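Local coordinates for putative beta-glucosidase (PDB 5WAB), which hydrolyses beta-glucosidic bonds as a family 3 glycoside hydrolase, and may also release terminal arabinopyranosyl units from ginsenosides, at residues R606-F609 and S615-I618; A392-T397 and V431-A436; W27-V32 and Q279-L284; A413-S416 and D420-T423. All blocks are in the same frame, centred on the assembly; numbering follows the deposited sequence.

In the fold
The four contacts sample three parts of a multidomain family 3 glycosidase. Interaction 3 packs a loop near the N-terminus on a helix of the TIM-barrel-type domain, interactions 2 and 4 belong to the alpha/beta C-terminal domain, and interaction 1 lies in the fibronectin type III-like domain. Interaction 4 falls between the two halves of interaction 2 along the chain, and their nearest atoms are about 10 Å apart. The loop of interaction 4 also reaches the barrel domain, at the kind of interface where this family builds its active site. Interactions 1 and 4 lie on opposite sides of the chain's centre, about 39 Å between centres; interactions 2 and 3 are farther apart, about 57 Å between centres.

Interaction 1 of 4, residues R606-F609 and S615-I618; sequences RKVF and SAEI
Val608 reaches with both methyls toward strand 615-618 and overlaps two of its side chains at once. Its CG1 meets CB of Ala616 at 3.8 Å, and its CG2 meets CG2 of Ile618 at 3.7 Å. The branches divide the work because CG1 lies anti to the backbone N (chi1 -173°), which leaves CG2 beside that nitrogen, turned toward Ile618. A beta-branched residue suits the place: its two branches spread to two neighbours of different size without a long, flexible chain. Small Ala616 offers only its methyl to CG1, whereas Ile618 offers its short branch. The same CG2 of Ile618 also meets the aliphatic part of Arg606, whose CG lies 4.1 Å away. Arginine is well chosen for this margin, since its methylenes continue the apolar layer while its bend at chi2 leads the charged end off to a salt bridge with Glu84. No hydrogen bond joins the two segments; their axes run 8.6 Å apart, nearly antiparallel at 157°, too far for backbone pairing. They are two layers of a sandwich, joined by a short connection, a beta arch rather than a hairpin. Lys607 turns its side chain away from the facing sheet to a buried place where its amine reaches Glu314, Ser491 and Ser80, tying the fibronectin type III-like domain to its neighbours. Strand 601-610 edges one sheet, hydrogen-bonded to strand 580-590, while strand 615-622 edges the facing sheet beside strand 566-574, and Ile618 bridges the layers further by touching Val584.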
loop_
_atom_site.group_PDB
_atom_site.type_symbol
_atom_site.label_atom_id
_atom_site.label_comp_id
_atom_site.label_asym_id
_atom_site.label_seq_id
_atom_site.Cartn_x
_atom_site.Cartn_y
_atom_site.Cartn_z
ATOM N N ARG A 606 11.826 11.353 -2.765
ATOM C CA ARG A 606 11.369 12.705 -2.469
ATOM C C ARG A 606 10.611 13.245 -3.673
ATOM O O ARG A 606 11.140 13.253 -4.788
ATOM C CB ARG A 606 12.541 13.628 -2.136
ATOM C CG ARG A 606 12.063 14.989 -1.695
ATOM C CD ARG A 606 11.076 14.912 -0.507
ATOM N NE ARG A 606 10.721 16.249 -0.040
ATOM C CZ ARG A 606 9.757 16.505 0.846
ATOM N NH1 ARG A 606 9.042 15.508 1.360
ATOM N NH2 ARG A 606 9.485 17.758 1.214
ATOM N N LYS A 607 9.372 13.676 -3.464
ATOM C CA LYS A 607 8.575 14.318 -4.503
ATOM C C LYS A 607 8.709 15.828 -4.354
ATOM O O LYS A 607 8.585 16.360 -3.245
ATOM C CB LYS A 607 7.105 13.902 -4.430
ATOM C CG LYS A 607 6.272 14.343 -5.640
ATOM C CD LYS A 607 4.884 13.728 -5.604
ATOM C CE LYS A 607 4.177 13.842 -6.938
ATOM N NZ LYS A 607 2.915 13.059 -6.919
ATOM N N VAL A 608 8.967 16.512 -5.467
ATOM C CA VAL A 608 9.219 17.948 -5.478
ATOM C C VAL A 608 8.331 18.595 -6.531
ATOM O O VAL A 608 8.342 18.187 -7.697
ATOM C CB VAL A 608 10.699 18.263 -5.761
ATOM C CG1 VAL A 608 10.954 19.738 -5.596
ATOM C CG2 VAL A 608 11.601 17.458 -4.849
ATOM N N PHE A 609 7.576 19.607 -6.121
ATOM C CA PHE A 609 6.759 20.397 -7.032
ATOM C C PHE A 609 7.586 21.594 -7.491
ATOM O O PHE A 609 8.047 22.390 -6.665
ATOM C CB PHE A 609 5.474 20.838 -6.330
ATOM C CG PHE A 609 4.718 19.700 -5.678
ATOM C CD1 PHE A 609 5.080 19.241 -4.414
ATOM C CD2 PHE A 609 3.665 19.076 -6.331
ATOM C CE1 PHE A 609 4.401 18.192 -3.814
ATOM C CE2 PHE A 609 2.979 18.022 -5.735
ATOM C CZ PHE A 609 3.348 17.582 -4.476
ATOM N N SER A 615 14.601 24.955 -9.848
ATOM C CA SER A 615 15.423 23.845 -9.411
ATOM C C SER A 615 15.306 23.724 -7.902
ATOM O O SER A 615 14.898 24.659 -7.212
ATOM C CB SER A 615 16.891 24.027 -9.810
ATOM O OG SER A 615 17.484 25.094 -9.090
ATOM N N ALA A 616 15.667 22.553 -7.396
ATOM C CA ALA A 616 15.584 22.297 -5.968
ATOM C C ALA A 616 16.691 21.343 -5.558
ATOM O O ALA A 616 16.982 20.370 -6.263
ATOM C CB ALA A 616 14.227 21.713 -5.574
ATOM N N GLU A 617 17.286 21.609 -4.401
ATOM C CA GLU A 617 18.304 20.732 -3.844
ATOM C C GLU A 617 17.657 19.825 -2.809
ATOM O O GLU A 617 17.032 20.311 -1.856
ATOM C CB GLU A 617 19.442 21.520 -3.201
ATOM C CG GLU A 617 20.579 20.647 -2.800
ATOM C CD GLU A 617 21.396 20.328 -4.017
ATOM O OE1 GLU A 617 21.061 20.857 -5.067
ATOM O OE2 GLU A 617 22.373 19.580 -3.944
ATOM N N ILE A 618 17.820 18.514 -2.986
ATOM C CA ILE A 618 17.187 17.548 -2.102
ATOM C C ILE A 618 18.261 16.621 -1.558
ATOM O O ILE A 618 19.260 16.338 -2.228
ATOM C CB ILE A 618 16.084 16.737 -2.806
ATOM C CG1 ILE A 618 16.574 16.205 -4.141
ATOM C CG2 ILE A 618 14.857 17.610 -3.038
ATOM C CD1 ILE A 618 15.601 15.272 -4.807
#

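Interaction 2 of 4, residues A392-T397 and V431-A436; sequences AEAVET and VELLKA
Ala394 is the first residue of 392-397 to meet helix 428-438, and it does so with its methyl: CB lies 3.8 Å from CD1 of Leu433. Both helices belong to the alpha/beta sandwich of the C-terminal domain, where they pack side by side over the same face of the parallel part of its sheet. Helix 428-438 makes the beta-alpha-beta crossover between strands 403-409 and 444-449, and helix 388-399 leads from strand 373-376 to strand 403-409. Alanine suits this spot, for a single methyl leaves room for the long leucine: with CG anti to its own backbone N (chi1 173°), the chain extends far enough for CD1 to reach the other helix. Ala394 and Leu433 both rest on Ile337 of strand 334-337, so the helices and the sheet share one apolar layer. Next comes Val395, placed farther from the sheet and less deeply buried. Here the sizes are reversed: CG2 of Val395 meets CB of Ala436 at 4.1 Å. Thr397 then turns toward the sheet, touching Ala335, Ala374 and Ala376, while its OG1 gives a weak hydrogen bond of 3.3 Å to the backbone O of Glu393.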
loop_
_atom_site.group_PDB
_atom_site.type_symbol
_atom_site.label_atom_id
_atom_site.label_comp_id
_atom_site.label_asym_id
_atom_site.label_seq_id
_atom_site.Cartn_x
_atom_site.Cartn_y
_atom_site.Cartn_z
ATOM N N ALA A 392 -20.580 -0.484 -32.968
ATOM C CA ALA A 392 -20.695 0.324 -34.177
ATOM C C ALA A 392 -20.971 1.788 -33.853
ATOM O O ALA A 392 -20.451 2.685 -34.527
ATOM C CB ALA A 392 -21.787 -0.241 -35.085
ATOM N N GLU A 393 -21.806 2.054 -32.843
ATOM C CA GLU A 393 -22.048 3.436 -32.441
ATOM C C GLU A 393 -20.760 4.105 -31.983
ATOM O O GLU A 393 -20.503 5.270 -32.314
ATOM C CB GLU A 393 -23.095 3.502 -31.328
ATOM C CG GLU A 393 -23.383 4.934 -30.872
ATOM C CD GLU A 393 -23.990 5.021 -29.483
ATOM O OE1 GLU A 393 -24.166 3.968 -28.828
ATOM O OE2 GLU A 393 -24.280 6.154 -29.040
ATOM N N ALA A 394 -19.928 3.378 -31.230
ATOM C CA ALA A 394 -18.672 3.951 -30.762
ATOM C C ALA A 394 -17.723 4.213 -31.920
ATOM O O ALA A 394 -16.881 5.111 -31.833
ATOM C CB ALA A 394 -18.015 3.032 -29.731
ATOM N N VAL A 395 -17.832 3.436 -32.999
ATOM C CA VAL A 395 -17.001 3.682 -34.172
ATOM C C VAL A 395 -17.484 4.921 -34.917
ATOM O O VAL A 395 -16.674 5.701 -35.431
ATOM C CB VAL A 395 -16.954 2.443 -35.084
ATOM C CG1 VAL A 395 -16.240 2.774 -36.384
ATOM C CG2 VAL A 395 -16.244 1.301 -34.385
ATOM N N GLU A 396 -18.806 5.108 -35.027
ATOM C CA GLU A 396 -19.304 6.318 -35.678
ATOM C C GLU A 396 -18.907 7.553 -34.884
ATOM O O GLU A 396 -18.559 8.589 -35.463
ATOM C CB GLU A 396 -20.821 6.247 -35.843
ATOM C CG GLU A 396 -21.263 5.326 -36.960
ATOM C CD GLU A 396 -20.884 5.859 -38.329
ATOM O OE1 GLU A 396 -20.995 7.086 -38.547
ATOM O OE2 GLU A 396 -20.457 5.053 -39.180
ATOM N N THR A 397 -18.945 7.459 -33.560
ATOM C CA THR A 397 -18.306 8.460 -32.733
ATOM C C THR A 397 -16.797 8.261 -32.880
ATOM O O THR A 397 -16.341 7.209 -33.328
ATOM C CB THR A 397 -18.771 8.318 -31.281
ATOM O OG1 THR A 397 -20.203 8.340 -31.242
ATOM C CG2 THR A 397 -18.286 9.469 -30.444
ATOM N N VAL A 431 -10.982 -4.860 -25.591
ATOM C CA VAL A 431 -9.859 -4.822 -26.520
ATOM C C VAL A 431 -10.354 -4.813 -27.963
ATOM O O VAL A 431 -9.818 -4.090 -28.811
ATOM C CB VAL A 431 -8.903 -5.994 -26.253
ATOM C CG1 VAL A 431 -7.755 -5.961 -27.234
ATOM C CG2 VAL A 431 -8.380 -5.919 -24.830
ATOM N N GLU A 432 -11.383 -5.612 -28.266
ATOM C CA GLU A 432 -11.933 -5.617 -29.618
ATOM C C GLU A 432 -12.465 -4.247 -30.005
ATOM O O GLU A 432 -12.267 -3.796 -31.138
ATOM C CB GLU A 432 -13.036 -6.667 -29.749
ATOM C CG GLU A 432 -12.536 -8.097 -29.842
ATOM C CD GLU A 432 -13.640 -9.110 -29.613
ATOM O OE1 GLU A 432 -13.613 -9.803 -28.571
ATOM O OE2 GLU A 432 -14.546 -9.199 -30.473
ATOM N N LEU A 433 -13.143 -3.567 -29.077
ATOM C CA LEU A 433 -13.655 -2.232 -29.370
ATOM C C LEU A 433 -12.519 -1.256 -29.632
ATOM O O LEU A 433 -12.606 -0.418 -30.537
ATOM C CB LEU A 433 -14.531 -1.737 -28.223
ATOM C CG LEU A 433 -14.964 -0.279 -28.359
ATOM C CD1 LEU A 433 -15.965 -0.127 -29.483
ATOM C CD2 LEU A 433 -15.545 0.224 -27.052
ATOM N N LEU A 434 -11.446 -1.345 -28.845
ATOM C CA LEU A 434 -10.294 -0.481 -29.071
ATOM C C LEU A 434 -9.694 -0.712 -30.454
ATOM O O LEU A 434 -9.373 0.250 -31.164
ATOM C CB LEU A 434 -9.246 -0.713 -27.983
ATOM C CG LEU A 434 -7.889 -0.026 -28.165
ATOM C CD1 LEU A 434 -8.039 1.484 -28.322
ATOM C CD2 LEU A 434 -6.964 -0.362 -26.999
ATOM N N LYS A 435 -9.555 -1.978 -30.865
ATOM C CA LYS A 435 -9.029 -2.271 -32.196
ATOM C C LYS A 435 -9.925 -1.692 -33.281
ATOM O O LYS A 435 -9.435 -1.132 -34.270
ATOM C CB LYS A 435 -8.882 -3.782 -32.397
ATOM C CG LYS A 435 -7.808 -4.453 -31.548
ATOM C CD LYS A 435 -8.010 -5.969 -31.483
ATOM C CE LYS A 435 -6.698 -6.707 -31.217
ATOM N NZ LYS A 435 -5.992 -6.217 -29.996
ATOM N N ALA A 436 -11.243 -1.806 -33.108
ATOM C CA ALA A 436 -12.174 -1.292 -34.108
ATOM C C ALA A 436 -12.139 0.228 -34.163
ATOM O O ALA A 436 -12.177 0.816 -35.249
ATOM C CB ALA A 436 -13.587 -1.786 -33.811
#

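Interaction 3 of 4, residues W27-V32 and Q279-L284; sequences WHLQGV and QGMVDL
Leu29 sets its two methyls against Met281 and Leu284, two side chains a turn apart on helix 271-292. The helix belongs to the TIM-barrel-type domain, and the leucine comes from a loop that runs beside strand 41-44, held by backbone hydrogen bonds between Trp27 and Ile42 and between Leu29 and Tyr40. In Leu29, CG sits beside the backbone N and opposite the carbonyl carbon (chi1 -54°), which aims the forked end at the helix. One prong, CD1, meets CD2 of Leu284 at 3.9 Å, the two side chains crossing at about a right angle. The other prong, CD2, lies 4.0 Å from CE of Met281. Methionine is fitted to this role by its pliable thioether: its chain bends at chi2 and again at chi3 (-59°), folding the terminal methyl round to the leucine. Leu284 has CG anti to its own N, which sends CD2 to Leu29. Leu249 and Ile42 also touch Leu29, and all three residues of the junction are buried. Gln30 returns its NE2 to O of Gly31 at 3.0 Å, approaching from above the carbonyl plane. On the helix, Gln279 uses OE1 to accept from the backbone N of Val9, while its NE2 donates to OD1 of Asp283 (3.0 Å, 146°); the oxygen lies in the amide plane, but the amide meets it from above the carboxylate plane.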
loop_
_atom_site.group_PDB
_atom_site.type_symbol
_atom_site.label_atom_id
_atom_site.label_comp_id
_atom_site.label_asym_id
_atom_site.label_seq_id
_atom_site.Cartn_x
_atom_site.Cartn_y
_atom_site.Cartn_z
ATOM N N TRP A 27 -18.938 -4.546 16.300
ATOM C CA TRP A 27 -18.448 -3.241 15.874
ATOM C C TRP A 27 -18.137 -2.304 17.032
ATOM O O TRP A 27 -17.936 -1.104 16.796
ATOM C CB TRP A 27 -19.447 -2.582 14.926
ATOM C CG TRP A 27 -19.642 -3.395 13.700
ATOM C CD1 TRP A 27 -18.738 -3.595 12.701
ATOM C CD2 TRP A 27 -20.805 -4.148 13.350
ATOM N NE1 TRP A 27 -19.272 -4.422 11.740
ATOM C CE2 TRP A 27 -20.542 -4.774 12.117
ATOM C CE3 TRP A 27 -22.048 -4.349 13.957
ATOM C CZ2 TRP A 27 -21.476 -5.585 11.478
ATOM C CZ3 TRP A 27 -22.974 -5.154 13.323
ATOM C CH2 TRP A 27 -22.684 -5.763 12.096
ATOM N N HIS A 28 -18.098 -2.804 18.263
ATOM C CA HIS A 28 -17.815 -1.984 19.427
ATOM C C HIS A 28 -16.845 -2.711 20.342
ATOM O O HIS A 28 -16.891 -3.935 20.475
ATOM C CB HIS A 28 -19.086 -1.636 20.208
ATOM C CG HIS A 28 -20.055 -0.798 19.438
ATOM N ND1 HIS A 28 -20.887 -1.315 18.469
ATOM C CD2 HIS A 28 -20.304 0.533 19.477
ATOM C CE1 HIS A 28 -21.621 -0.341 17.959
ATOM N NE2 HIS A 28 -21.287 0.790 18.554
ATOM N N LEU A 29 -15.976 -1.936 20.981
ATOM C CA LEU A 29 -15.165 -2.454 22.063
ATOM C C LEU A 29 -16.072 -2.863 23.227
ATOM O O LEU A 29 -17.261 -2.531 23.268
ATOM C CB LEU A 29 -14.152 -1.400 22.507
ATOM C CG LEU A 29 -13.250 -0.791 21.429
ATOM C CD1 LEU A 29 -12.418 0.346 22.015
ATOM C CD2 LEU A 29 -12.350 -1.837 20.798
ATOM N N GLN A 30 -15.511 -3.613 24.172
ATOM C CA GLN A 30 -16.296 -4.016 25.332
ATOM C C GLN A 30 -16.530 -2.803 26.218
ATOM O O GLN A 30 -15.579 -2.166 26.680
ATOM C CB GLN A 30 -15.594 -5.116 26.122
ATOM C CG GLN A 30 -16.328 -5.503 27.404
ATOM C CD GLN A 30 -17.767 -5.966 27.163
ATOM O OE1 GLN A 30 -18.018 -6.895 26.386
ATOM N NE2 GLN A 30 -18.718 -5.325 27.843
ATOM N N GLY A 31 -17.790 -2.474 26.443
ATOM C CA GLY A 31 -18.102 -1.377 27.328
ATOM C C GLY A 31 -18.299 -1.814 28.763
ATOM O O GLY A 31 -19.162 -2.648 29.054
ATOM N N VAL A 32 -17.469 -1.286 29.660
ATOM C CA VAL A 32 -17.698 -1.398 31.093
ATOM C C VAL A 32 -18.097 0.003 31.539
ATOM O O VAL A 32 -17.328 0.698 32.216
ATOM C CB VAL A 32 -16.451 -1.911 31.837
ATOM C CG1 VAL A 32 -16.807 -2.336 33.259
ATOM C CG2 VAL A 32 -15.794 -3.051 31.075
ATOM N N GLN A 279 -5.378 -4.177 30.340
ATOM C CA GLN A 279 -4.985 -2.790 30.563
ATOM C C GLN A 279 -4.756 -2.070 29.246
ATOM O O GLN A 279 -5.097 -0.890 29.107
ATOM C CB GLN A 279 -3.726 -2.727 31.430
ATOM C CG GLN A 279 -3.208 -1.317 31.690
ATOM C CD GLN A 279 -4.217 -0.442 32.411
ATOM O OE1 GLN A 279 -4.883 -0.876 33.353
ATOM N NE2 GLN A 279 -4.335 0.801 31.968
ATOM N N GLY A 280 -4.197 -2.771 28.262
ATOM C CA GLY A 280 -4.036 -2.171 26.950
ATOM C C GLY A 280 -5.358 -1.714 26.368
ATOM O O GLY A 280 -5.440 -0.649 25.752
ATOM N N MET A 281 -6.419 -2.499 26.587
ATOM C CA MET A 281 -7.741 -2.109 26.112
ATOM C C MET A 281 -8.257 -0.890 26.861
ATOM O O MET A 281 -8.989 -0.076 26.281
ATOM C CB MET A 281 -8.715 -3.275 26.249
ATOM C CG MET A 281 -8.367 -4.467 25.374
ATOM S SD MET A 281 -7.959 -4.017 23.672
ATOM C CE MET A 281 -9.473 -3.205 23.142
ATOM N N VAL A 282 -7.903 -0.758 28.146
ATOM C CA VAL A 282 -8.222 0.456 28.890
ATOM C C VAL A 282 -7.441 1.638 28.331
ATOM O O VAL A 282 -7.990 2.731 28.149
ATOM C CB VAL A 282 -7.946 0.259 30.393
ATOM C CG1 VAL A 282 -8.230 1.541 31.158
ATOM C CG2 VAL A 282 -8.779 -0.878 30.946
ATOM N N ASP A 283 -6.154 1.433 28.032
ATOM C CA ASP A 283 -5.334 2.507 27.474
ATOM C C ASP A 283 -5.865 2.978 26.129
ATOM O O ASP A 283 -5.805 4.173 25.818
ATOM C CB ASP A 283 -3.882 2.048 27.321
ATOM C CG ASP A 283 -3.186 1.849 28.648
ATOM O OD1 ASP A 283 -3.579 2.505 29.630
ATOM O OD2 ASP A 283 -2.242 1.037 28.706
ATOM N N LEU A 284 -6.379 2.053 25.314
ATOM C CA LEU A 284 -6.968 2.436 24.035
ATOM C C LEU A 284 -8.150 3.373 24.236
ATOM O O LEU A 284 -8.286 4.383 23.537
ATOM C CB LEU A 284 -7.395 1.198 23.253
ATOM C CG LEU A 284 -8.104 1.525 21.940
ATOM C CD1 LEU A 284 -7.193 2.332 21.023
ATOM C CD2 LEU A 284 -8.578 0.258 21.271
#

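Interaction 4 of 4, residues A413-S416 and D420-T423; sequences AAES and DRET
The guanidinium of Arg421 and the carboxylate of Glu415 do not meet, face or edge: OE1 of Glu415 stays 5.6 Å from NE of Arg421, and the two residues touch through their methylenes, CD of Arg421 lying 4.4 Å from CG of Glu415. The arginine's aliphatic shank also makes a van der Waals contact with the backbone, its CG sitting nearly end-on to the carbonyl of Ala414, 3.6 Å from that O. Each flat group has its polar partners outside the two segments. NH2 of Arg421 donates to the backbone O of Val453 and weakly to that of Leu424, while OE2 of Glu415 accepts from N of Gly451 and forms a salt bridge with Arg345. Both segments belong to one loop between strand 403-409 and helix 428-438, at the C-terminal end of a strand in the alpha/beta sandwich of the C-terminal domain. Family 3 enzymes of this type commonly bring such a loop to the active site from beside the barrel. Asp420 is consistent with this, since its carboxylate binds the backbone N of Gly119 and of Glu161 and the hydroxyl of Thr162, all in the barrel domain. Arginine suits its buried position because its methylenes can lie along the loop while a bend at chi3 (71°) turns the guanidinium toward backbone carbonyls.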
loop_
_atom_site.group_PDB
_atom_site.type_symbol
_atom_site.label_atom_id
_atom_site.label_comp_id
_atom_site.label_asym_id
_atom_site.label_seq_id
_atom_site.Cartn_x
_atom_site.Cartn_y
_atom_site.Cartn_z
ATOM N N ALA A 413 -17.109 -7.273 -11.267
ATOM C CA ALA A 413 -17.099 -8.733 -11.262
ATOM C C ALA A 413 -15.756 -9.309 -11.693
ATOM O O ALA A 413 -15.479 -10.478 -11.406
ATOM C CB ALA A 413 -18.212 -9.273 -12.158
ATOM N N ALA A 414 -14.921 -8.529 -12.381
ATOM C CA ALA A 414 -13.565 -8.971 -12.679
ATOM C C ALA A 414 -12.647 -8.859 -11.469
ATOM O O ALA A 414 -11.522 -9.367 -11.512
ATOM C CB ALA A 414 -12.990 -8.164 -13.847
ATOM N N GLU A 415 -13.104 -8.206 -10.401
ATOM C CA GLU A 415 -12.411 -8.114 -9.120
ATOM C C GLU A 415 -13.371 -8.443 -7.988
ATOM O O GLU A 415 -13.569 -7.657 -7.062
ATOM C CB GLU A 415 -11.805 -6.733 -8.887
ATOM C CG GLU A 415 -10.760 -6.302 -9.897
ATOM C CD GLU A 415 -9.995 -5.070 -9.438
ATOM O OE1 GLU A 415 -9.303 -5.153 -8.406
ATOM O OE2 GLU A 415 -10.097 -4.015 -10.097
ATOM N N SER A 416 -14.007 -9.612 -8.069
ATOM C CA SER A 416 -14.981 -10.020 -7.064
ATOM C C SER A 416 -14.326 -10.135 -5.692
ATOM O O SER A 416 -13.226 -10.677 -5.553
ATOM C CB SER A 416 -15.626 -11.350 -7.454
ATOM N N ASP A 420 -8.992 -14.068 -5.650
ATOM C CA ASP A 420 -7.842 -13.622 -6.418
ATOM C C ASP A 420 -8.169 -13.683 -7.904
ATOM O O ASP A 420 -8.892 -14.572 -8.361
ATOM C CB ASP A 420 -6.618 -14.491 -6.116
ATOM C CG ASP A 420 -6.223 -14.463 -4.649
ATOM O OD1 ASP A 420 -6.262 -13.374 -4.034
ATOM O OD2 ASP A 420 -5.863 -15.531 -4.116
ATOM N N ARG A 421 -7.624 -12.735 -8.663
ATOM C CA ARG A 421 -7.780 -12.782 -10.110
ATOM C C ARG A 421 -7.069 -14.005 -10.680
ATOM O O ARG A 421 -6.160 -14.578 -10.073
ATOM C CB ARG A 421 -7.233 -11.501 -10.745
ATOM C CG ARG A 421 -8.174 -10.318 -10.637
ATOM C CD ARG A 421 -7.419 -9.007 -10.670
ATOM N NE ARG A 421 -6.855 -8.674 -11.968
ATOM C CZ ARG A 421 -5.681 -8.069 -12.129
ATOM N NH1 ARG A 421 -4.939 -7.763 -11.071
ATOM N NH2 ARG A 421 -5.244 -7.784 -13.348
ATOM N N GLU A 422 -7.517 -14.425 -11.858
ATOM C CA GLU A 422 -6.861 -15.495 -12.591
ATOM C C GLU A 422 -6.214 -15.023 -13.881
ATOM O O GLU A 422 -5.547 -15.822 -14.548
ATOM C CB GLU A 422 -7.860 -16.627 -12.881
ATOM C CG GLU A 422 -8.237 -17.400 -11.625
ATOM C CD GLU A 422 -9.215 -18.520 -11.888
ATOM O OE1 GLU A 422 -9.812 -18.545 -12.984
ATOM O OE2 GLU A 422 -9.378 -19.383 -11.001
ATOM N N THR A 423 -6.406 -13.760 -14.252
ATOM C CA THR A 423 -5.763 -13.179 -15.418
ATOM C C THR A 423 -5.456 -11.721 -15.125
ATOM O O THR A 423 -6.131 -11.081 -14.314
ATOM C CB THR A 423 -6.643 -13.286 -16.670
ATOM O OG1 THR A 423 -5.966 -12.693 -17.788
ATOM C CG2 THR A 423 -7.971 -12.573 -16.445
#